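Long-range contacts in putative uncharacterized protein (Methanosarcina barkeri str. Fusaro, PDB 3P43), which probably acts as a manganese-dependent phosphoesterase of the LigD 3'-phosphoesterase family, trimming 3' ends of DNA during repair: residues L42-R47 with P60-K65; L54-V59 with I74-H79; E101-G106 with K125-I130. All blocks are in the same frame, centred on the assembly; numbering follows the deposited sequence.

Interaction 1. Residues L42-R47 with P60-K65; sequences LHYDFR and PKEPPK. With MN (manganese (II) ion), chain B.
One face of the Y44 ring is covered by E62, whose CA sits 4.1 Å from the ring centroid and 21° off the normal, a CH-pi contact. K61 O, 3.7 Å from Y44 CD2, and P63 CD, 3.9 Å from Y44 CG, come in obliquely. At the H43 ring, D45 OD1 lies in plane at the edge; separately, D45 CB sits over one face of the R47 guanidinium. With CG beside the backbone N (chi1 -70°), the Y44 side chain runs alongside that of E62. With an alanine here, E62 CA and P63 CD would probably lose the ring they rest on, opening a gap under the 60-65 loop. H43 and D45 serve the metal site: manganese is bound by H43 NE2 at 2.3 Å and D45 OD2 at 2.2 Å, with H37 as a further ligand; H43 ND1 bonds to K41 O, which should fix the ring's rotation. Two waters bridge the carbonyls of L42 and P60, each donating to both. Strand 42-50 pairs with strand 31-38 (H43 with H37) and strand 53-59 (Y44 with V59), W103 meets the Y44 ring edge-to-face, and P63 touches L127.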
loop_
_atom_site.group_PDB
_atom_site.type_symbol
_atom_site.label_atom_id
_atom_site.label_comp_id
_atom_site.label_asym_id
_atom_site.label_seq_id
_atom_site.Cartn_x
_atom_site.Cartn_y
_atom_site.Cartn_z
ATOM N N LEU A 42 -9.496 0.250 11.926
ATOM C CA LEU A 42 -8.719 -0.813 11.314
ATOM C C LEU A 42 -8.592 -0.510 9.822
ATOM O O LEU A 42 -9.600 -0.296 9.146
ATOM C CB LEU A 42 -9.419 -2.160 11.529
ATOM C CG LEU A 42 -8.670 -3.461 11.234
ATOM C CD1 LEU A 42 -8.348 -3.614 9.744
ATOM C CD2 LEU A 42 -7.408 -3.556 12.095
ATOM N N HIS A 43 -7.364 -0.485 9.319
ATOM C CA HIS A 43 -7.127 -0.275 7.893
ATOM C C HIS A 43 -5.860 -0.995 7.464
ATOM O O HIS A 43 -5.191 -1.630 8.277
ATOM C CB HIS A 43 -7.023 1.213 7.567
ATOM C CG HIS A 43 -5.860 1.887 8.218
ATOM N ND1 HIS A 43 -5.912 2.380 9.504
ATOM C CD2 HIS A 43 -4.613 2.150 7.764
ATOM C CE1 HIS A 43 -4.747 2.918 9.813
ATOM N NE2 HIS A 43 -3.944 2.795 8.774
ATOM N N TYR A 44 -5.538 -0.904 6.182
ATOM C CA TYR A 44 -4.365 -1.580 5.662
ATOM C C TYR A 44 -3.428 -0.588 5.012
ATOM O O TYR A 44 -3.833 0.225 4.182
ATOM C CB TYR A 44 -4.763 -2.683 4.680
ATOM C CG TYR A 44 -5.438 -3.858 5.352
ATOM C CD1 TYR A 44 -4.742 -5.038 5.590
ATOM C CD2 TYR A 44 -6.767 -3.784 5.760
ATOM C CE1 TYR A 44 -5.347 -6.114 6.212
ATOM C CE2 TYR A 44 -7.385 -4.861 6.386
ATOM C CZ TYR A 44 -6.669 -6.022 6.609
ATOM O OH TYR A 44 -7.265 -7.098 7.224
ATOM N N ASP A 45 -2.168 -0.641 5.414
ATOM C CA ASP A 45 -1.165 0.206 4.802
ATOM C C ASP A 45 -0.467 -0.579 3.702
ATOM O O ASP A 45 0.086 -1.654 3.939
ATOM C CB ASP A 45 -0.183 0.727 5.847
ATOM C CG ASP A 45 -0.829 1.711 6.797
ATOM O OD1 ASP A 45 -1.373 2.725 6.317
ATOM O OD2 ASP A 45 -0.805 1.475 8.017
ATOM N N PHE A 46 -0.551 -0.044 2.488
ATOM C CA PHE A 46 0.066 -0.642 1.319
ATOM C C PHE A 46 1.324 0.155 0.963
ATOM O O PHE A 46 1.254 1.361 0.743
ATOM C CB PHE A 46 -0.926 -0.643 0.148
ATOM C CG PHE A 46 -0.346 -1.165 -1.126
ATOM C CD1 PHE A 46 -0.163 -2.524 -1.311
ATOM C CD2 PHE A 46 0.027 -0.300 -2.135
ATOM C CE1 PHE A 46 0.379 -3.008 -2.478
ATOM C CE2 PHE A 46 0.568 -0.781 -3.308
ATOM C CZ PHE A 46 0.750 -2.136 -3.479
ATOM N N ARG A 47 2.468 -0.520 0.916
ATOM C CA ARG A 47 3.747 0.160 0.732
ATOM C C ARG A 47 4.571 -0.438 -0.398
ATOM O O ARG A 47 4.715 -1.656 -0.498
ATOM C CB ARG A 47 4.571 0.105 2.016
ATOM C CG ARG A 47 3.833 0.524 3.271
ATOM C CD ARG A 47 4.792 0.566 4.442
ATOM N NE ARG A 47 4.089 0.491 5.710
ATOM C CZ ARG A 47 3.476 1.520 6.278
ATOM N NH1 ARG A 47 3.485 2.703 5.680
ATOM N NH2 ARG A 47 2.854 1.361 7.438
ATOM N N PRO A 60 -8.659 1.637 3.464
ATOM C CA PRO A 60 -9.648 1.335 4.512
ATOM C C PRO A 60 -10.231 -0.085 4.484
ATOM O O PRO A 60 -10.991 -0.439 5.379
ATOM C CB PRO A 60 -10.748 2.379 4.281
ATOM C CG PRO A 60 -10.530 2.880 2.881
ATOM C CD PRO A 60 -9.064 2.777 2.624
ATOM N N LYS A 61 -9.885 -0.881 3.480
ATOM C CA LYS A 61 -10.335 -2.268 3.417
ATOM C C LYS A 61 -9.172 -3.134 2.954
ATOM O O LYS A 61 -8.137 -2.611 2.549
ATOM C CB LYS A 61 -11.503 -2.409 2.439
ATOM C CG LYS A 61 -12.857 -1.961 2.978
ATOM C CD LYS A 61 -13.889 -1.920 1.863
ATOM C CE LYS A 61 -15.277 -1.561 2.377
ATOM N NZ LYS A 61 -15.941 -2.721 3.037
ATOM N N GLU A 62 -9.337 -4.451 3.005
ATOM C CA GLU A 62 -8.287 -5.354 2.541
ATOM C C GLU A 62 -7.962 -5.074 1.079
ATOM O O GLU A 62 -8.867 -4.885 0.261
ATOM C CB GLU A 62 -8.704 -6.818 2.689
ATOM C CG GLU A 62 -9.034 -7.261 4.111
ATOM C CD GLU A 62 -9.111 -8.776 4.243
ATOM O OE1 GLU A 62 -9.009 -9.467 3.205
ATOM O OE2 GLU A 62 -9.268 -9.279 5.381
ATOM N N PRO A 63 -6.666 -5.036 0.742
ATOM C CA PRO A 63 -6.300 -4.911 -0.671
ATOM C C PRO A 63 -6.964 -6.042 -1.444
ATOM O O PRO A 63 -7.058 -7.152 -0.930
ATOM C CB PRO A 63 -4.778 -5.081 -0.653
ATOM C CG PRO A 63 -4.375 -4.595 0.709
ATOM C CD PRO A 63 -5.488 -5.042 1.627
ATOM N N PRO A 64 -7.444 -5.761 -2.660
ATOM C CA PRO A 64 -8.249 -6.762 -3.367
ATOM C C PRO A 64 -7.373 -7.878 -3.936
ATOM O O PRO A 64 -6.375 -7.601 -4.598
ATOM C CB PRO A 64 -8.900 -5.949 -4.494
ATOM C CG PRO A 64 -7.920 -4.847 -4.765
ATOM C CD PRO A 64 -7.274 -4.519 -3.437
ATOM N N LYS A 65 -7.747 -9.125 -3.675
ATOM C CA LYS A 65 -6.972 -10.266 -4.154
ATOM C C LYS A 65 -7.323 -10.630 -5.592
ATOM O O LYS A 65 -6.554 -11.306 -6.275
ATOM C CB LYS A 65 -7.176 -11.481 -3.245
ATOM C CG LYS A 65 -6.734 -11.273 -1.802
ATOM C CD LYS A 65 -7.007 -12.519 -0.982
ATOM C CE LYS A 65 -6.816 -12.260 0.499
ATOM N NZ LYS A 65 -7.102 -13.473 1.319
HETATM MN MN MN B . -1.747 3.296 8.899
HETATM O O HOH W 1 -11.121 -2.154 7.351
HETATM O O HOH W 2 -11.151 1.428 7.604
#

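Interaction 2. Residues L54-V59 with I74-H79; sequences LKSWAV and IETEDH
Backbone hydrogen bonds join L54 to H79 and A58 to I74, each pair bonded in both directions as an antiparallel hydrogen-bonded pair. W57 faces E75 as a non-hydrogen-bonded pair, with a CA-CA distance of 4.3 Å. Between these two ladders the register slips by one: two residues, K55 and S56, stand against three, T76, E77 and D78. T76 N still reaches S56 O, at 2.9 Å and an almost straight 175°, approaching from above the carbonyl plane. A water bridges the irregular part, accepting from S56 N and donating to T76 O and D78 OD1.

Among polar side chains, S56 OG donates to L54 O at 3.0 Å and is also hydrogen-bonded to R47 NH1. L54 O is thereby gripped from opposite faces of its plane, by S56 OG and by H79 N. H79 ND1 turns back to E77 O at 2.9 Å, with that oxygen near the imidazole plane, which probably helps to hold the ring's orientation. The one salt bridge, K55 NZ to E75 OE1 at 3.6 Å, depends on a bend at the end of the lysine chain (chi4 62°).

Non-polar contacts are lighter. T76 CG2 packs 4.0 Å from A58 CB, and W145 meets the W57 indole edge-to-face.

Strands 53-59 and 70-80 thus form a beta hairpin with an interrupted ladder, part of the curled antiparallel sheet expected of this beta-barrel family. A58 faces the manganese site, its side chain about 5 Å from the metal, and the T76 side chain is about 3 Å from a bound phosphate, which probably comes from the crystallisation liquor, though such ions often mark pockets.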
loop_
_atom_site.group_PDB
_atom_site.type_symbol
_atom_site.label_atom_id
_atom_site.label_comp_id
_atom_site.label_asym_id
_atom_site.label_seq_id
_atom_site.Cartn_x
_atom_site.Cartn_y
_atom_site.Cartn_z
ATOM N N LEU A 54 9.779 3.539 1.450
ATOM C CA LEU A 54 8.512 2.869 1.211
ATOM C C LEU A 54 7.422 3.897 0.941
ATOM O O LEU A 54 6.923 4.537 1.867
ATOM C CB LEU A 54 8.127 2.012 2.419
ATOM C CG LEU A 54 8.982 0.770 2.695
ATOM C CD1 LEU A 54 8.618 0.142 4.036
ATOM C CD2 LEU A 54 8.823 -0.233 1.574
ATOM N N LYS A 55 7.057 4.067 -0.326
ATOM C CA LYS A 55 5.945 4.950 -0.669
ATOM C C LYS A 55 4.678 4.264 -0.178
ATOM O O LYS A 55 4.496 3.066 -0.407
ATOM C CB LYS A 55 5.886 5.193 -2.181
ATOM C CG LYS A 55 4.997 6.368 -2.593
ATOM C CD LYS A 55 4.982 6.540 -4.113
ATOM C CE LYS A 55 3.978 7.598 -4.550
ATOM N NZ LYS A 55 4.298 8.943 -3.998
ATOM N N SER A 56 3.806 5.011 0.495
ATOM C CA SER A 56 2.754 4.381 1.294
ATOM C C SER A 56 1.347 4.921 1.069
ATOM O O SER A 56 1.161 6.115 0.814
ATOM C CB SER A 56 3.102 4.479 2.784
ATOM O OG SER A 56 4.287 3.765 3.073
ATOM N N TRP A 57 0.367 4.027 1.181
ATOM C CA TRP A 57 -1.048 4.380 1.080
ATOM C C TRP A 57 -1.835 3.687 2.180
ATOM O O TRP A 57 -1.582 2.519 2.484
ATOM C CB TRP A 57 -1.639 3.943 -0.266
ATOM C CG TRP A 57 -1.117 4.666 -1.483
ATOM C CD1 TRP A 57 -1.708 5.707 -2.134
ATOM C CD2 TRP A 57 0.085 4.370 -2.207
ATOM N NE1 TRP A 57 -0.946 6.085 -3.216
ATOM C CE2 TRP A 57 0.160 5.278 -3.282
ATOM C CE3 TRP A 57 1.105 3.420 -2.053
ATOM C CZ2 TRP A 57 1.220 5.276 -4.189
ATOM C CZ3 TRP A 57 2.155 3.419 -2.952
ATOM C CH2 TRP A 57 2.202 4.337 -4.010
ATOM N N ALA A 58 -2.787 4.407 2.772
ATOM C CA ALA A 58 -3.760 3.804 3.676
ATOM C C ALA A 58 -4.993 3.354 2.887
ATOM O O ALA A 58 -5.622 4.150 2.192
ATOM C CB ALA A 58 -4.160 4.793 4.749
ATOM N N VAL A 59 -5.317 2.071 2.986
ATOM C CA VAL A 59 -6.489 1.502 2.334
ATOM C C VAL A 59 -7.464 1.031 3.410
ATOM O O VAL A 59 -7.138 0.138 4.190
ATOM C CB VAL A 59 -6.095 0.299 1.448
ATOM C CG1 VAL A 59 -7.264 -0.132 0.571
ATOM C CG2 VAL A 59 -4.883 0.646 0.594
ATOM N N ILE A 74 -5.277 6.154 0.173
ATOM C CA ILE A 74 -4.885 7.503 0.557
ATOM C C ILE A 74 -3.386 7.575 0.797
ATOM O O ILE A 74 -2.873 6.921 1.702
ATOM C CB ILE A 74 -5.602 7.946 1.848
ATOM C CG1 ILE A 74 -7.095 7.621 1.764
ATOM C CG2 ILE A 74 -5.378 9.436 2.105
ATOM C CD1 ILE A 74 -7.839 7.795 3.082
ATOM N N GLU A 75 -2.681 8.365 -0.010
ATOM C CA GLU A 75 -1.247 8.538 0.166
ATOM C C GLU A 75 -0.922 9.018 1.578
ATOM O O GLU A 75 -1.542 9.954 2.091
ATOM C CB GLU A 75 -0.689 9.521 -0.866
ATOM C CG GLU A 75 0.782 9.861 -0.662
ATOM C CD GLU A 75 1.325 10.798 -1.729
ATOM O OE1 GLU A 75 1.240 10.454 -2.925
ATOM O OE2 GLU A 75 1.845 11.876 -1.370
ATOM N N THR A 76 0.047 8.367 2.205
ATOM C CA THR A 76 0.531 8.781 3.513
ATOM C C THR A 76 2.011 9.122 3.366
ATOM O O THR A 76 2.541 9.140 2.257
ATOM C CB THR A 76 0.356 7.672 4.561
ATOM O OG1 THR A 76 1.076 6.505 4.143
ATOM C CG2 THR A 76 -1.123 7.323 4.729
ATOM N N GLU A 77 2.683 9.394 4.475
ATOM C CA GLU A 77 4.092 9.753 4.402
ATOM C C GLU A 77 4.976 8.541 4.129
ATOM O O GLU A 77 4.609 7.417 4.447
ATOM C CB GLU A 77 4.530 10.480 5.672
ATOM C CG GLU A 77 4.228 11.973 5.643
ATOM C CD GLU A 77 3.437 12.438 6.848
ATOM O OE1 GLU A 77 3.747 11.991 7.973
ATOM O OE2 GLU A 77 2.509 13.258 6.671
ATOM N N ASP A 78 6.133 8.780 3.513
ATOM C CA ASP A 78 7.134 7.740 3.313
ATOM C C ASP A 78 7.517 7.079 4.631
ATOM O O ASP A 78 7.582 7.731 5.674
ATOM C CB ASP A 78 8.396 8.337 2.690
ATOM C CG ASP A 78 8.165 8.866 1.298
ATOM O OD1 ASP A 78 7.084 8.589 0.735
ATOM O OD2 ASP A 78 9.062 9.561 0.769
ATOM N N HIS A 79 7.781 5.783 4.587
ATOM C CA HIS A 79 8.321 5.097 5.747
ATOM C C HIS A 79 9.690 4.582 5.382
ATOM O O HIS A 79 9.957 4.329 4.207
ATOM C CB HIS A 79 7.420 3.931 6.147
ATOM C CG HIS A 79 6.157 4.354 6.824
ATOM N ND1 HIS A 79 5.245 5.201 6.233
ATOM C CD2 HIS A 79 5.656 4.054 8.045
ATOM C CE1 HIS A 79 4.233 5.401 7.060
ATOM N NE2 HIS A 79 4.458 4.715 8.165
HETATM O O HOH W 3 4.304 7.788 0.711
#

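Interaction 3. Residues E101-G106 with K125-I130; sequences EIWDRG and KELKGI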
loop_
_atom_site.group_PDB
_atom_site.type_symbol
_atom_site.label_atom_id
_atom_site.label_comp_id
_atom_site.label_asym_id
_atom_site.label_seq_id
_atom_site.Cartn_x
_atom_site.Cartn_y
_atom_site.Cartn_z
ATOM N N GLU A 101 0.536 -5.445 11.963
ATOM C CA GLU A 101 0.815 -6.829 11.586
ATOM C C GLU A 101 1.075 -6.950 10.090
ATOM O O GLU A 101 0.434 -6.275 9.283
ATOM C CB GLU A 101 -0.340 -7.752 11.979
ATOM C CG GLU A 101 -0.125 -9.202 11.545
ATOM C CD GLU A 101 -1.173 -10.144 12.105
ATOM O OE1 GLU A 101 -2.301 -10.160 11.569
ATOM O OE2 GLU A 101 -0.869 -10.866 13.080
ATOM N N ILE A 102 2.016 -7.811 9.720
ATOM C CA ILE A 102 2.303 -8.040 8.313
ATOM C C ILE A 102 1.200 -8.907 7.738
ATOM O O ILE A 102 1.064 -10.069 8.117
ATOM C CB ILE A 102 3.652 -8.747 8.092
ATOM C CG1 ILE A 102 4.785 -7.993 8.787
ATOM C CG2 ILE A 102 3.947 -8.853 6.599
ATOM C CD1 ILE A 102 5.252 -6.783 8.033
ATOM N N TRP A 103 0.412 -8.330 6.833
ATOM C CA TRP A 103 -0.670 -9.045 6.165
ATOM C C TRP A 103 -0.182 -9.751 4.904
ATOM O O TRP A 103 -0.596 -10.873 4.615
ATOM C CB TRP A 103 -1.795 -8.081 5.818
ATOM C CG TRP A 103 -3.008 -8.728 5.209
ATOM C CD1 TRP A 103 -4.007 -9.380 5.872
ATOM C CD2 TRP A 103 -3.374 -8.745 3.820
ATOM N NE1 TRP A 103 -4.961 -9.815 4.985
ATOM C CE2 TRP A 103 -4.596 -9.437 3.719
ATOM C CE3 TRP A 103 -2.780 -8.252 2.653
ATOM C CZ2 TRP A 103 -5.233 -9.650 2.500
ATOM C CZ3 TRP A 103 -3.419 -8.460 1.442
ATOM C CH2 TRP A 103 -4.631 -9.151 1.377
ATOM N N ASP A 104 0.686 -9.085 4.148
ATOM C CA ASP A 104 1.349 -9.717 3.014
ATOM C C ASP A 104 2.714 -9.076 2.800
ATOM O O ASP A 104 2.981 -7.972 3.274
ATOM C CB ASP A 104 0.508 -9.603 1.737
ATOM C CG ASP A 104 0.960 -10.571 0.644
ATOM O OD1 ASP A 104 1.706 -11.523 0.945
ATOM O OD2 ASP A 104 0.563 -10.383 -0.521
ATOM N N ARG A 105 3.577 -9.773 2.078
ATOM C CA ARG A 105 4.921 -9.283 1.835
ATOM C C ARG A 105 5.506 -9.957 0.600
ATOM O O ARG A 105 5.325 -11.155 0.390
ATOM C CB ARG A 105 5.806 -9.547 3.057
ATOM C CG ARG A 105 7.160 -8.868 2.984
ATOM C CD ARG A 105 8.168 -9.509 3.915
ATOM N NE ARG A 105 9.517 -9.067 3.576
ATOM C CZ ARG A 105 10.063 -7.944 4.026
ATOM N NH1 ARG A 105 9.376 -7.161 4.844
ATOM N NH2 ARG A 105 11.294 -7.608 3.661
ATOM N N GLY A 106 6.203 -9.190 -0.226
ATOM C CA GLY A 106 6.781 -9.773 -1.415
ATOM C C GLY A 106 7.681 -8.818 -2.159
ATOM O O GLY A 106 8.164 -7.832 -1.606
ATOM N N LYS A 125 1.914 -13.460 -1.310
ATOM C CA LYS A 125 1.167 -14.668 -0.976
ATOM C C LYS A 125 -0.332 -14.424 -1.079
ATOM O O LYS A 125 -1.105 -15.346 -1.320
ATOM C CB LYS A 125 1.507 -15.137 0.439
ATOM C CG LYS A 125 2.947 -15.565 0.628
ATOM C CD LYS A 125 3.140 -16.161 2.008
ATOM C CE LYS A 125 4.532 -16.748 2.176
ATOM N NZ LYS A 125 4.701 -17.353 3.528
ATOM N N GLU A 126 -0.737 -13.178 -0.871
ATOM C CA GLU A 126 -2.131 -12.792 -1.025
ATOM C C GLU A 126 -2.301 -12.069 -2.348
ATOM O O GLU A 126 -3.215 -12.355 -3.118
ATOM C CB GLU A 126 -2.559 -11.875 0.119
ATOM C CG GLU A 126 -2.285 -12.434 1.501
ATOM C CD GLU A 126 -3.130 -13.658 1.822
ATOM O OE1 GLU A 126 -3.609 -14.328 0.883
ATOM O OE2 GLU A 126 -3.315 -13.950 3.020
ATOM N N LEU A 127 -1.396 -11.135 -2.608
ATOM C CA LEU A 127 -1.473 -10.313 -3.800
ATOM C C LEU A 127 -0.486 -10.801 -4.848
ATOM O O LEU A 127 0.732 -10.767 -4.642
ATOM C CB LEU A 127 -1.190 -8.847 -3.454
ATOM C CG LEU A 127 -1.929 -8.252 -2.254
ATOM C CD1 LEU A 127 -1.694 -6.753 -2.200
ATOM C CD2 LEU A 127 -3.423 -8.559 -2.323
ATOM N N LYS A 128 -1.020 -11.257 -5.974
ATOM C CA LYS A 128 -0.198 -11.628 -7.115
ATOM C C LYS A 128 -0.741 -10.995 -8.389
ATOM O O LYS A 128 -1.950 -10.875 -8.565
ATOM C CB LYS A 128 -0.159 -13.144 -7.283
ATOM C CG LYS A 128 0.311 -13.901 -6.069
ATOM C CD LYS A 128 0.172 -15.396 -6.290
ATOM C CE LYS A 128 0.640 -16.186 -5.077
ATOM N NZ LYS A 128 -0.141 -15.809 -3.869
ATOM N N GLY A 129 0.159 -10.599 -9.280
ATOM C CA GLY A 129 -0.242 -10.075 -10.570
ATOM C C GLY A 129 -0.254 -8.562 -10.625
ATOM O O GLY A 129 0.233 -7.886 -9.716
ATOM N N ILE A 130 -0.834 -8.025 -11.691
ATOM C CA ILE A 130 -0.739 -6.598 -11.947
ATOM C C ILE A 130 -1.764 -5.790 -11.164
ATOM O O ILE A 130 -2.955 -6.081 -11.190
ATOM C CB ILE A 130 -0.834 -6.282 -13.452
ATOM C CG1 ILE A 130 0.156 -7.151 -14.235
ATOM C CG2 ILE A 130 -0.561 -4.803 -13.703
ATOM C CD1 ILE A 130 -0.017 -7.069 -15.736
HETATM O O HOH W 4 -2.747 -12.370 5.324
#
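D104 OD2 is gripped by two consecutive backbone amides, L127 N at 3.0 Å and E126 N at 3.1 Å, both arriving from the same face of the carboxylate. The L127 bond comes on the syn side and is nearly straight (166°), whereas E126 N approaches from above the plane. The second oxygen, D104 OD1, takes K125 N at 3.0 Å on its syn lone pair, and R105 N adds a weak bond from within the strand. Three successive loop amides therefore hold one buried carboxylate, which fixes its rotation and would probably help to stabilise its negative charge. The side chain reaches them because CG stands anti to the backbone N (chi1 -164°), extending D104 toward the loop.

Beside this polar cluster, the indole of W103 supplies the apolar part. E126 CG makes a CH-pi contact over the six-membered ring, 4.0 Å from its centroid and 10° off the normal. L127 CD2 instead meets the ring at its edge, in plane, 3.8 Å from W103 CZ3. A water on the face covered by E126 donates to W103 O at 2.7 Å and to E126 OE2 at 2.9 Å, so a water bridge accompanies the CH-pi contact. The other carboxylate oxygen of E126 has a long, weak ion pair with K65.

Both W103 and D104 face V34 on the adjoining strand 31-38, with backbone hydrogen bonds from each residue to it. That doubled pairing identifies a classic beta bulge in the long strand 98-114, and from it the two side chains engage the loop between strands 117-123 and 130-135.

Overall arrangement
From the N terminus, strand 42-50 leads into strand 53-59, and interaction 1 then closes a loop by bringing 60-65 back against 42-47. Interaction 2 opens before that loop closes: 54-59 lies within it, but its partner 74-79 comes after 60-65, so the two contacts cross, and interaction 2 closes the loop between strands 53-59 and 70-80. They also share the sheet, since 42-47 and 54-59 lie on neighbouring strands, with F46 N meeting W57 O. Interaction 3 follows in series, closing the excursion through strand 117-123 by joining strand 98-114 to the loop before strand 130-135. It touches interaction 1 through W103 and L127, but stays about 7 Å from interaction 2 at the nearest atoms.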